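Local atomic coordinates of hydrogen peroxide-inducible genes activator (Corynebacterium glutamicum, PDB entry 6G4R), a protein that probably acts as an OxyR-like, LysR-type transcriptional regulator that senses hydrogen peroxide and controls the genes induced by it. Residues B[204-209]-B[275-280]. The protein carries 1 engineered substitution. Residues are numbered along the deposited sequence; the frame is centred on the assembly and turned at random.
Sequences GHSLHD and TANRRI. Engineered in segment 204-209: S206 (natural residue Cys).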
ATOM      1  N   GLY B 204      18.357   7.307   4.721  1.00 64.95           N
ATOM      2  CA  GLY B 204      18.794   8.563   4.154  1.00 62.88           C
ATOM      3  C   GLY B 204      20.296   8.720   4.156  1.00 67.84           C
ATOM      4  O   GLY B 204      20.797   9.775   3.748  1.00 66.51           O
ATOM      5  N   HIS B 205      21.024   7.701   4.604  1.00 72.37           N
ATOM      6  CA  HIS B 205      22.464   7.749   4.788  1.00 75.11           C
ATOM      7  C   HIS B 205      23.205   7.681   3.458  1.00 82.88           C
ATOM      8  O   HIS B 205      22.707   7.160   2.457  1.00 93.74           O
ATOM      9  CB  HIS B 205      22.917   6.583   5.664  1.00 73.64           C
ATOM     10  CG  HIS B 205      22.606   5.240   5.078  1.00 75.58           C
ATOM     11  ND1 HIS B 205      21.362   4.656   5.172  1.00 75.45           N
ATOM     12  CD2 HIS B 205      23.377   4.372   4.379  1.00 77.06           C
ATOM     13  CE1 HIS B 205      21.379   3.485   4.561  1.00 80.58           C
ATOM     14  NE2 HIS B 205      22.590   3.289   4.071  1.00 83.00           N
ATOM     15  N   SER B 206      24.425   8.217   3.469  1.00 85.52           N
ATOM     16  CA  SER B 206      25.317   8.194   2.310  1.00 94.97           C
ATOM     17  C   SER B 206      26.738   7.992   2.832  1.00 93.60           C
ATOM     18  O   SER B 206      27.368   8.940   3.312  1.00 91.92           O
ATOM     19  CB  SER B 206      25.201   9.474   1.491  1.00 99.76           C
ATOM     20  OG  SER B 206      25.507  10.614   2.276  1.00 99.22           O
ATOM     21  N   LEU B 207      27.234   6.762   2.745  1.00 91.80           N
ATOM     22  CA  LEU B 207      28.583   6.466   3.206  1.00 88.42           C
ATOM     23  C   LEU B 207      29.606   7.013   2.218  1.00 99.94           C
ATOM     24  O   LEU B 207      29.430   6.907   1.002  1.00110.78           O
ATOM     25  CB  LEU B 207      28.769   4.957   3.368  1.00 80.33           C
ATOM     26  CG  LEU B 207      27.649   4.178   4.060  1.00 76.37           C
ATOM     27  CD1 LEU B 207      27.990   2.698   4.128  1.00 75.05           C
ATOM     28  CD2 LEU B 207      27.372   4.723   5.450  1.00 69.09           C
ATOM     29  N   HIS B 208      30.685   7.598   2.745  1.00110.48           N
ATOM     30  CA  HIS B 208      31.725   8.139   1.873  1.00116.44           C
ATOM     31  C   HIS B 208      33.019   8.434   2.624  1.00104.13           C
ATOM     32  O   HIS B 208      33.022   9.201   3.591  1.00104.85           O
ATOM     33  CB  HIS B 208      31.226   9.412   1.185  1.00129.71           C
ATOM     34  CG  HIS B 208      32.178   9.962   0.170  1.00146.96           C
ATOM     35  ND1 HIS B 208      33.294  10.695   0.515  1.00148.69           N
ATOM     36  CD2 HIS B 208      32.177   9.894  -1.183  1.00153.76           C
ATOM     37  CE1 HIS B 208      33.941  11.050  -0.581  1.00150.87           C
ATOM     38  NE2 HIS B 208      33.285  10.576  -1.624  1.00153.14           N
ATOM     39  N   ASP B 209      34.118   7.821   2.193  1.00 95.52           N
ATOM     40  CA  ASP B 209      35.422   8.054   2.794  1.00 90.35           C
ATOM     41  C   ASP B 209      36.153   9.168   2.055  1.00 78.52           C
ATOM     42  O   ASP B 209      35.978   9.355   0.848  1.00 81.56           O
ATOM     43  CB  ASP B 209      36.266   6.776   2.777  1.00 91.29           C
ATOM     44  N   THR B 275      33.110   9.616   6.370  1.00 72.74           N
ATOM     45  CA  THR B 275      31.987  10.503   6.671  1.00 80.05           C
ATOM     46  C   THR B 275      30.693   9.769   6.329  1.00 75.56           C
ATOM     47  O   THR B 275      30.304   9.695   5.159  1.00 78.19           O
ATOM     48  CB  THR B 275      32.099  11.820   5.907  1.00 96.75           C
ATOM     49  OG1 THR B 275      32.568  11.565   4.577  1.00108.88           O
ATOM     50  CG2 THR B 275      33.066  12.761   6.611  1.00 97.92           C
ATOM     51  N   ALA B 276      30.031   9.227   7.348  1.00 70.59           N
ATOM     52  CA  ALA B 276      28.767   8.512   7.192  1.00 65.59           C
ATOM     53  C   ALA B 276      27.685   9.280   7.947  1.00 61.51           C
ATOM     54  O   ALA B 276      27.585   9.177   9.173  1.00 63.72           O
ATOM     55  CB  ALA B 276      28.887   7.079   7.698  1.00 64.99           C
ATOM     56  N   ASN B 277      26.875  10.044   7.217  1.00 83.93           N
ATOM     57  CA  ASN B 277      25.853  10.878   7.831  1.00 75.64           C
ATOM     58  C   ASN B 277      24.687  11.045   6.863  1.00 72.36           C
ATOM     59  O   ASN B 277      24.691  10.507   5.751  1.00 72.92           O
ATOM     60  CB  ASN B 277      26.431  12.238   8.243  1.00 73.51           C
ATOM     61  CG  ASN B 277      27.124  12.957   7.097  1.00 69.87           C
ATOM     62  OD1 ASN B 277      26.924  12.633   5.925  1.00 65.81           O
ATOM     63  ND2 ASN B 277      27.944  13.945   7.432  1.00 70.66           N
ATOM     64  N   ARG B 278      23.682  11.800   7.301  1.00 69.48           N
ATOM     65  CA  ARG B 278      22.558  12.185   6.461  1.00 63.40           C
ATOM     66  C   ARG B 278      22.246  13.654   6.706  1.00 66.54           C
ATOM     67  O   ARG B 278      22.413  14.163   7.817  1.00 67.97           O
ATOM     68  CB  ARG B 278      21.314  11.324   6.731  1.00 53.43           C
ATOM     69  CG  ARG B 278      20.724  11.480   8.124  1.00 48.81           C
ATOM     70  CD  ARG B 278      19.488  10.610   8.294  1.00 46.42           C
ATOM     71  NE  ARG B 278      18.897  10.739   9.623  1.00 39.87           N
ATOM     72  CZ  ARG B 278      17.790  10.115  10.012  1.00 39.31           C
ATOM     73  NH1 ARG B 278      17.148   9.315   9.173  1.00 38.28           N
ATOM     74  NH2 ARG B 278      17.325  10.289  11.241  1.00 39.91           N
ATOM     75  N   ARG B 279      21.799  14.335   5.654  1.00 65.13           N
ATOM     76  CA  ARG B 279      21.462  15.753   5.722  1.00 64.66           C
ATOM     77  C   ARG B 279      19.945  15.891   5.802  1.00 57.73           C
ATOM     78  O   ARG B 279      19.236  15.587   4.837  1.00 58.66           O
ATOM     79  CB  ARG B 279      22.029  16.500   4.517  1.00 72.21           C
ATOM     80  CG  ARG B 279      21.890  18.009   4.596  1.00 85.27           C
ATOM     81  CD  ARG B 279      22.634  18.687   3.456  1.00 94.70           C
ATOM     82  NE  ARG B 279      22.649  20.140   3.599  1.00104.75           N
ATOM     83  CZ  ARG B 279      23.563  20.810   4.295  1.00114.49           C
ATOM     84  NH1 ARG B 279      24.536  20.158   4.914  1.00115.29           N
ATOM     85  NH2 ARG B 279      23.503  22.133   4.372  1.00119.41           N
ATOM     86  N   ILE B 280      19.451  16.350   6.951  1.00 58.17           N
ATOM     87  CA  ILE B 280      18.024  16.534   7.194  1.00 58.22           C
ATOM     88  C   ILE B 280      17.665  17.996   6.973  1.00 57.53           C
ATOM     89  O   ILE B 280      18.419  18.898   7.364  1.00 61.60           O
ATOM     90  CB  ILE B 280      17.646  16.077   8.617  1.00 57.83           C
ATOM     91  CG1 ILE B 280      17.925  14.582   8.784  1.00 52.93           C
ATOM     92  CG2 ILE B 280      16.186  16.384   8.919  1.00 57.77           C
ATOM     93  CD1 ILE B 280      17.009  13.696   7.968  1.00 44.61           C
TER
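H208 and T275 make the closest meeting between 204-209 and 275-280, and it is polar. The carbonyl O of H208 accepts two bonds from T275: one from the backbone N at 2.8 Å, the other from the hydroxyl OG1 at 2.6 Å, the two donors arriving from opposite faces of the carbonyl plane. OG1 can reach because it sits between its own backbone N and carbonyl carbon (chi1 40°). The return bond, H208 N to T275 O, is weak and bent. Farther along, the backbone N of S206, an engineered residue that is cysteine in the natural protein, donates to the O of N277 at 3.2 Å, with an angle of 149° at the hydrogen.

Apolar contact is slight: L207 lays CD2 against the CB of A276 at 3.6 Å, while L207 also touches L250 of strand 249-252. At the other end the CB of R278 lies 3.4 Å from the carbonyl O of G204. From there the R278 chain runs extended away from 204-209; NH1 hydrogen-bonds to OG1 of T107 and the carbonyl O of D203, while NH2 forms a salt bridge with E170.

The two strands run antiparallel, their N-to-C directions 155° apart, but few good backbone bonds join them. Short strand 206-209 thus joins one edge of the long strand 274-285, which also pairs with strands 162-177 and 150-154, in the mixed sheet of the periplasmic-binding-protein-like LysR substrate-binding domain.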